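Local coordinates for aminotransferase, classes I and II (PDB 3H14), which probably transfers amino groups between L-aspartate and 2-oxoglutarate with pyridoxal 5'-phosphate as cofactor, at residues 7-12 / 130-136; 107-112 / 195-199. All coordinates share one frame; numbering follows the deposited sequence.

Interaction 1 of 2, residues 7-12 / 130-136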
ATOM      1  N   SER A   7     -16.833 -17.052  13.057  1.00 23.06           N
ATOM      2  CA  SER A   7     -15.799 -17.456  12.107  0.50 23.57           C
ATOM      3  C   SER A   7     -15.075 -16.264  11.481  1.00 23.74           C
ATOM      4  O   SER A   7     -13.840 -16.222  11.399  1.00 22.16           O
ATOM      5  CB  SER A   7     -16.443 -18.262  10.977  0.50 24.19           C
ATOM      6  OG  SER A   7     -15.464 -18.888  10.176  0.50 24.82           O
ATOM      7  N   ARG A   8     -15.842 -15.283  11.005  1.00 23.74           N
ATOM      8  CA  ARG A   8     -15.217 -14.128  10.336  1.00 23.78           C
ATOM      9  C   ARG A   8     -14.271 -13.334  11.239  1.00 24.39           C
ATOM     10  O   ARG A   8     -13.402 -12.585  10.738  1.00 24.21           O
ATOM     11  CB  ARG A   8     -16.283 -13.217   9.625  1.00 23.14           C
ATOM     12  CG  ARG A   8     -17.419 -12.836  10.428  1.00 22.39           C
ATOM     13  CD  ARG A   8     -18.235 -11.720   9.766  1.00 22.16           C
ATOM     14  NE  ARG A   8     -19.091 -12.196   8.696  1.00 19.71           N
ATOM     15  CZ  ARG A   8     -19.936 -11.426   7.997  1.00 21.21           C
ATOM     16  NH1 ARG A   8     -19.992 -10.145   8.221  1.00 19.39           N
ATOM     17  NH2 ARG A   8     -20.677 -11.955   7.055  1.00 21.15           N
ATOM     18  N   SER A   9     -14.417 -13.503  12.555  1.00 25.77           N
ATOM     19  CA  SER A   9     -13.568 -12.832  13.562  1.00 26.54           C
ATOM     20  C   SER A   9     -12.169 -13.444  13.759  1.00 28.60           C
ATOM     21  O   SER A   9     -11.323 -12.847  14.431  1.00 29.62           O
ATOM     22  CB  SER A   9     -14.261 -12.806  14.950  1.00 26.42           C
ATOM     23  OG  SER A   9     -14.052 -14.003  15.690  1.00 26.52           O
ATOM     24  N   ALA A  10     -11.940 -14.638  13.225  1.00 29.39           N
ATOM     25  CA  ALA A  10     -10.693 -15.337  13.435  1.00 31.35           C
ATOM     26  C   ALA A  10      -9.681 -14.873  12.372  1.00 32.47           C
ATOM     27  O   ALA A  10      -9.177 -15.681  11.599  1.00 33.02           O
ATOM     28  CB  ALA A  10     -10.924 -16.830  13.370  1.00 30.58           C
ATOM     29  N   VAL A  11      -9.437 -13.557  12.317  1.00 33.25           N
ATOM     30  CA  VAL A  11      -8.394 -13.004  11.474  1.00 33.94           C
ATOM     31  C   VAL A  11      -7.068 -13.246  12.152  1.00 34.26           C
ATOM     32  O   VAL A  11      -7.005 -13.400  13.366  1.00 34.89           O
ATOM     33  CB  VAL A  11      -8.530 -11.492  11.203  1.00 34.32           C
ATOM     34  CG1 VAL A  11      -9.679 -11.198  10.209  1.00 34.30           C
ATOM     35  CG2 VAL A  11      -8.688 -10.730  12.499  1.00 34.55           C
ATOM     36  N   ASP A  12      -6.020 -13.268  11.331  1.00 34.77           N
ATOM     37  CA  ASP A  12      -4.640 -13.603  11.736  1.00 34.80           C
ATOM     38  C   ASP A  12      -3.894 -12.389  12.311  1.00 34.15           C
ATOM     39  O   ASP A  12      -3.937 -11.313  11.713  1.00 34.28           O
ATOM     40  CB  ASP A  12      -3.835 -14.031  10.511  1.00 34.88           C
ATOM     41  CG  ASP A  12      -4.370 -15.278   9.816  1.00 37.76           C
ATOM     42  OD1 ASP A  12      -5.009 -16.147  10.453  1.00 39.66           O
ATOM     43  OD2 ASP A  12      -4.087 -15.396   8.597  1.00 41.45           O
ATOM     44  N   GLN A 130      -7.400 -10.339   5.051  1.00 19.31           N
ATOM     45  CA  GLN A 130      -8.056 -10.267   6.333  1.00 18.75           C
ATOM     46  C   GLN A 130      -9.392  -9.520   6.284  1.00 17.72           C
ATOM     47  O   GLN A 130     -10.361  -9.953   6.905  1.00 16.48           O
ATOM     48  CB  GLN A 130      -7.143  -9.614   7.405  1.00 19.62           C
ATOM     49  CG  GLN A 130      -5.762 -10.287   7.608  1.00 22.16           C
ATOM     50  CD  GLN A 130      -5.827 -11.746   8.020  1.00 26.67           C
ATOM     51  OE1 GLN A 130      -6.774 -12.187   8.673  1.00 29.11           O
ATOM     52  NE2 GLN A 130      -4.801 -12.511   7.638  1.00 27.63           N
ATOM     53  N   ILE A 131      -9.408  -8.383   5.617  1.00 16.79           N
ATOM     54  CA  ILE A 131     -10.647  -7.587   5.428  1.00 17.38           C
ATOM     55  C   ILE A 131     -11.668  -8.393   4.636  1.00 16.96           C
ATOM     56  O   ILE A 131     -12.831  -8.421   4.990  1.00 18.05           O
ATOM     57  CB  ILE A 131     -10.388  -6.261   4.712  1.00 16.90           C
ATOM     58  CG1 ILE A 131      -9.559  -5.329   5.583  1.00 15.84           C
ATOM     59  CG2 ILE A 131     -11.738  -5.536   4.308  1.00 16.63           C
ATOM     60  CD1 ILE A 131      -9.059  -4.050   4.830  1.00 18.09           C
ATOM     61  N   LEU A 132     -11.238  -9.071   3.573  1.00 17.23           N
ATOM     62  CA  LEU A 132     -12.159  -9.954   2.838  1.00 17.17           C
ATOM     63  C   LEU A 132     -12.784 -11.038   3.702  1.00 18.59           C
ATOM     64  O   LEU A 132     -14.008 -11.216   3.740  1.00 15.66           O
ATOM     65  CB  LEU A 132     -11.466 -10.541   1.620  1.00 17.46           C
ATOM     66  CG  LEU A 132     -11.244  -9.565   0.462  1.00 16.21           C
ATOM     67  CD1 LEU A 132     -10.119 -10.050  -0.486  1.00 15.46           C
ATOM     68  CD2 LEU A 132     -12.535  -9.327  -0.358  1.00 15.82           C
ATOM     69  N   ARG A 133     -11.958 -11.720   4.490  1.00 19.16           N
ATOM     70  CA  ARG A 133     -12.448 -12.756   5.393  1.00 21.43           C
ATOM     71  C   ARG A 133     -13.365 -12.186   6.491  1.00 20.13           C
ATOM     72  O   ARG A 133     -14.396 -12.796   6.847  1.00 20.96           O
ATOM     73  CB  ARG A 133     -11.228 -13.423   6.059  1.00 21.53           C
ATOM     74  CG  ARG A 133     -11.510 -14.723   6.725  1.00 27.24           C
ATOM     75  CD  ARG A 133     -10.280 -15.275   7.532  1.00 28.58           C
ATOM     76  NE  ARG A 133     -10.633 -16.512   8.244  1.00 36.18           N
ATOM     77  CZ  ARG A 133     -11.389 -16.552   9.342  1.00 35.73           C
ATOM     78  NH1 ARG A 133     -11.830 -15.419   9.874  1.00 39.14           N
ATOM     79  NH2 ARG A 133     -11.684 -17.719   9.911  1.00 35.33           N
ATOM     80  N   ALA A 134     -12.965 -11.049   7.048  1.00 19.59           N
ATOM     81  CA  ALA A 134     -13.734 -10.349   8.103  1.00 20.20           C
ATOM     82  C   ALA A 134     -15.154  -9.974   7.674  1.00 19.53           C
ATOM     83  O   ALA A 134     -16.054  -9.871   8.513  1.00 19.16           O
ATOM     84  CB  ALA A 134     -13.005  -9.095   8.556  1.00 19.92           C
ATOM     85  N   LEU A 135     -15.325  -9.795   6.377  1.00 18.94           N
ATOM     86  CA  LEU A 135     -16.622  -9.475   5.764  1.00 19.00           C
ATOM     87  C   LEU A 135     -17.412 -10.693   5.235  1.00 19.15           C
ATOM     88  O   LEU A 135     -18.473 -10.546   4.585  1.00 17.65           O
ATOM     89  CB  LEU A 135     -16.371  -8.499   4.618  1.00 19.74           C
ATOM     90  CG  LEU A 135     -15.932  -7.116   5.103  1.00 19.63           C
ATOM     91  CD1 LEU A 135     -15.586  -6.209   3.880  1.00 19.32           C
ATOM     92  CD2 LEU A 135     -16.967  -6.446   5.968  1.00 19.28           C
ATOM     93  N   GLY A 136     -16.902 -11.896   5.494  1.00 19.10           N
ATOM     94  CA  GLY A 136     -17.501 -13.115   4.993  1.00 18.13           C
ATOM     95  C   GLY A 136     -17.263 -13.406   3.537  1.00 17.99           C
ATOM     96  O   GLY A 136     -18.009 -14.171   2.906  1.00 19.27           O
TER
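The N-terminal arm, before helix 17-28, lies along helix 126-134 and touches it through Ser7, Arg8, Val11 and Asp12 against Gln130, Arg133 and the helix end at Ala134-Gly136. Gln130 meets Asp12 with both ends of its amide. Asp12 N gives a nearly straight bond (165°) to Gln130 OE1 at 3.0 Å, arriving from above the carbonyl plane. Gln130 NE2 bonds Asp12 OD2 at 3.1 Å from above the carboxylate plane. The bend at chi2 (-59°) turns the amide to the arm, where OE1 also sits against Val11 CB. Replacing Gln130 by alanine removes the amide, and is likely to leave Asp12 N and OD2 without these partners and a gap beside Val11. Arg133 runs extended to the type I turn of Ser7-Ala10. Its NH1 bonds Ser7 O at 2.6 Å, and NH2 adds a weak bond to the same oxygen, which also accepts a bond from Ala10 N. Ala10 O lies over one guanidinium face. Arg8 reaches across the helix end, bent at chi3, with one guanidinium face against the Leu135-Gly136 peptide and its CD 3.1 Å from Ala134 O. Gly136, at positive phi, is the C-prime residue of a Schellman motif, a common helix ending.

Interaction 2 of 2, residues 107-112 / 195-199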
ATOM      1  N   ALA A 107     -15.969  -0.616  -1.381  1.00 18.04           N
ATOM      2  CA  ALA A 107     -15.826  -1.407  -2.581  1.00 17.16           C
ATOM      3  C   ALA A 107     -16.368  -2.805  -2.363  1.00 17.52           C
ATOM      4  O   ALA A 107     -17.164  -3.298  -3.162  1.00 17.05           O
ATOM      5  CB  ALA A 107     -14.417  -1.443  -3.035  1.00 17.46           C
ATOM      6  N   PHE A 108     -15.912  -3.482  -1.318  1.00 16.56           N
ATOM      7  CA  PHE A 108     -16.276  -4.871  -1.165  1.00 16.41           C
ATOM      8  C   PHE A 108     -17.765  -5.013  -0.883  1.00 17.45           C
ATOM      9  O   PHE A 108     -18.381  -5.991  -1.331  1.00 17.77           O
ATOM     10  CB  PHE A 108     -15.482  -5.528  -0.023  1.00 16.16           C
ATOM     11  CG  PHE A 108     -14.000  -5.568  -0.248  1.00 15.74           C
ATOM     12  CD1 PHE A 108     -13.457  -5.423  -1.520  1.00 16.68           C
ATOM     13  CD2 PHE A 108     -13.131  -5.824   0.817  1.00 18.40           C
ATOM     14  CE1 PHE A 108     -12.099  -5.482  -1.709  1.00 17.88           C
ATOM     15  CE2 PHE A 108     -11.757  -5.850   0.607  1.00 17.17           C
ATOM     16  CZ  PHE A 108     -11.267  -5.693  -0.666  1.00 18.94           C
ATOM     17  N   THR A 109     -18.344  -4.042  -0.158  1.00 17.29           N
ATOM     18  CA  THR A 109     -19.783  -4.097   0.142  1.00 17.83           C
ATOM     19  C   THR A 109     -20.656  -3.929  -1.104  1.00 18.17           C
ATOM     20  O   THR A 109     -21.665  -4.622  -1.260  1.00 18.37           O
ATOM     21  CB  THR A 109     -20.165  -3.049   1.201  1.00 18.21           C
ATOM     22  OG1 THR A 109     -19.405  -3.314   2.388  1.00 17.12           O
ATOM     23  CG2 THR A 109     -21.688  -3.105   1.497  1.00 17.46           C
ATOM     24  N   ALA A 110     -20.262  -2.998  -1.960  1.00 18.05           N
ATOM     25  CA  ALA A 110     -20.946  -2.704  -3.205  1.00 19.01           C
ATOM     26  C   ALA A 110     -20.887  -3.872  -4.167  1.00 19.56           C
ATOM     27  O   ALA A 110     -21.837  -4.158  -4.898  1.00 20.09           O
ATOM     28  CB  ALA A 110     -20.325  -1.439  -3.855  1.00 18.06           C
ATOM     29  N   LEU A 111     -19.770  -4.592  -4.144  1.00 19.43           N
ATOM     30  CA  LEU A 111     -19.467  -5.546  -5.217  1.00 19.17           C
ATOM     31  C   LEU A 111     -19.636  -7.025  -4.910  1.00 18.48           C
ATOM     32  O   LEU A 111     -19.770  -7.836  -5.843  1.00 17.98           O
ATOM     33  CB  LEU A 111     -18.061  -5.251  -5.733  1.00 18.72           C
ATOM     34  CG  LEU A 111     -17.847  -3.916  -6.450  1.00 19.61           C
ATOM     35  CD1 LEU A 111     -16.387  -3.730  -6.678  1.00 15.93           C
ATOM     36  CD2 LEU A 111     -18.586  -3.818  -7.809  1.00 18.98           C
ATOM     37  N   PHE A 112     -19.658  -7.412  -3.634  1.00 18.24           N
ATOM     38  CA  PHE A 112     -19.558  -8.819  -3.315  1.00 18.17           C
ATOM     39  C   PHE A 112     -20.510  -9.234  -2.250  1.00 18.91           C
ATOM     40  O   PHE A 112     -20.845  -8.449  -1.353  1.00 20.67           O
ATOM     41  CB  PHE A 112     -18.131  -9.202  -2.871  1.00 17.42           C
ATOM     42  CG  PHE A 112     -17.066  -8.705  -3.801  1.00 17.79           C
ATOM     43  CD1 PHE A 112     -17.104  -9.042  -5.148  1.00 17.56           C
ATOM     44  CD2 PHE A 112     -16.009  -7.957  -3.323  1.00 16.06           C
ATOM     45  CE1 PHE A 112     -16.117  -8.585  -6.017  1.00 18.24           C
ATOM     46  CE2 PHE A 112     -15.046  -7.490  -4.159  1.00 17.44           C
ATOM     47  CZ  PHE A 112     -15.087  -7.797  -5.507  1.00 18.22           C
ATOM     48  N   ALA A 195     -15.136 -11.016 -13.357  1.00 23.53           N
ATOM     49  CA  ALA A 195     -14.481 -10.575 -12.099  1.00 22.39           C
ATOM     50  C   ALA A 195     -14.439  -9.022 -12.028  1.00 21.79           C
ATOM     51  O   ALA A 195     -13.820  -8.375 -12.862  1.00 22.52           O
ATOM     52  CB  ALA A 195     -13.081 -11.144 -12.010  1.00 21.62           C
ATOM     53  N   SER A 196     -15.101  -8.438 -11.035  1.00 21.73           N
ATOM     54  CA  SER A 196     -15.092  -6.987 -10.867  1.00 21.26           C
ATOM     55  C   SER A 196     -13.692  -6.540 -10.466  1.00 19.95           C
ATOM     56  O   SER A 196     -13.123  -7.100  -9.551  1.00 21.48           O
ATOM     57  CB  SER A 196     -16.085  -6.561  -9.786  1.00 21.15           C
ATOM     58  OG  SER A 196     -17.379  -7.014 -10.109  1.00 21.34           O
ATOM     59  N   PHE A 197     -13.191  -5.515 -11.145  1.00 19.99           N
ATOM     60  CA  PHE A 197     -11.828  -5.043 -11.061  1.00 19.55           C
ATOM     61  C   PHE A 197     -11.664  -3.888 -10.099  1.00 19.67           C
ATOM     62  O   PHE A 197     -12.276  -2.805 -10.247  1.00 19.29           O
ATOM     63  CB  PHE A 197     -11.336  -4.639 -12.443  1.00 20.14           C
ATOM     64  CG  PHE A 197      -9.836  -4.433 -12.540  1.00 21.36           C
ATOM     65  CD1 PHE A 197      -8.974  -5.538 -12.683  1.00 23.84           C
ATOM     66  CD2 PHE A 197      -9.284  -3.162 -12.500  1.00 21.18           C
ATOM     67  CE1 PHE A 197      -7.594  -5.373 -12.779  1.00 22.93           C
ATOM     68  CE2 PHE A 197      -7.897  -2.978 -12.584  1.00 21.84           C
ATOM     69  CZ  PHE A 197      -7.039  -4.098 -12.735  1.00 21.08           C
ATOM     70  N   ILE A 198     -10.764  -4.088  -9.136  1.00 19.86           N
ATOM     71  CA  ILE A 198     -10.433  -3.047  -8.158  1.00 18.52           C
ATOM     72  C   ILE A 198      -8.953  -2.729  -8.239  1.00 19.45           C
ATOM     73  O   ILE A 198      -8.133  -3.629  -8.083  1.00 19.23           O
ATOM     74  CB  ILE A 198     -10.749  -3.492  -6.754  1.00 19.28           C
ATOM     75  CG1 ILE A 198     -12.214  -3.897  -6.626  1.00 18.72           C
ATOM     76  CG2 ILE A 198     -10.368  -2.386  -5.741  1.00 17.94           C
ATOM     77  CD1 ILE A 198     -12.525  -4.468  -5.370  1.00 17.82           C
ATOM     78  N   SER A 199      -8.638  -1.449  -8.492  1.00 18.76           N
ATOM     79  CA  SER A 199      -7.277  -0.953  -8.649  1.00 18.58           C
ATOM     80  C   SER A 199      -6.882  -0.145  -7.415  1.00 19.10           C
ATOM     81  O   SER A 199      -7.482   0.891  -7.108  1.00 18.24           O
ATOM     82  CB  SER A 199      -7.170  -0.092  -9.899  1.00 18.03           C
ATOM     83  OG  SER A 199      -5.855   0.357 -10.169  1.00 19.14           O
TER
HETATM   84  O   HOH W   1     -19.368  -7.644  -8.367  1.00 17.25           O
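Ile198 of strand 196-200 pushes its CD1 methyl between Ala107, Phe108, Leu111 and Phe112 at the C-terminal end of helix 100-111. The helix and strand segments run antiparallel (171°), with axes 10.7 Å apart. Ile198 holds CG1 anti to its carbonyl carbon (chi1 -57°), and an extended chi2 carries CD1 out to the helix. Ile198 CD1 lies at the edge of the Phe108 ring, near its plane, 3.8 Å from Phe108 CE1. It is also at the edge of the Phe112 ring, 4.1 Å from Phe112 CE2. The Phe108 and Ile198 side chains cross at about a right angle, while Phe112 reaches toward Ile198 from the opposite direction. Leu111 slides past Ile198 the other way, and its CD1 is 4.1 Å from Ile198 CD1. Leu111 CD2 sits 4.1 Å from Ser196 OG. Leu111 CB covers the centre of one Phe112 face, and Phe108 CD1 lies at that ring's edge, so the helix side chains also pack on one another. At the Ser196 end the contact turns polar. One water donates to Leu111 O at 2.6 Å. The same water is hydrogen-bonded to Ser196 OG at 2.7 Å and so bridges the two segments. Phe197 points to the other side of the sheet, onto helix 180-192. Helices packed on both faces of a mostly parallel seven-stranded sheet are characteristic of the large domain of fold-type I pyridoxal-phosphate enzymes.

Interaction 1 is a surface contact and interaction 2 a largely buried one. Their centres are about 17 Å apart. In 7-12 / 130-136 the work is done by hydrogen bonds between an irregular arm and the amide and guanidinium of two helix side chains, with little apolar packing. In 107-112 / 195-199 it is done by methyls and ring edges between a helix and a sheet strand, with a single water bridge at one end. Phe108 joins them. Its ring belongs to interaction 2, yet Ile131, Leu132 and Leu135 of 130-136 pack on it; Leu132 CD2 is 3.7 Å from Phe108 CE2. Gln130 and Arg133 thus face the arm, while Ile131 and Leu132, with Leu135 just after the helix, face helix 100-111.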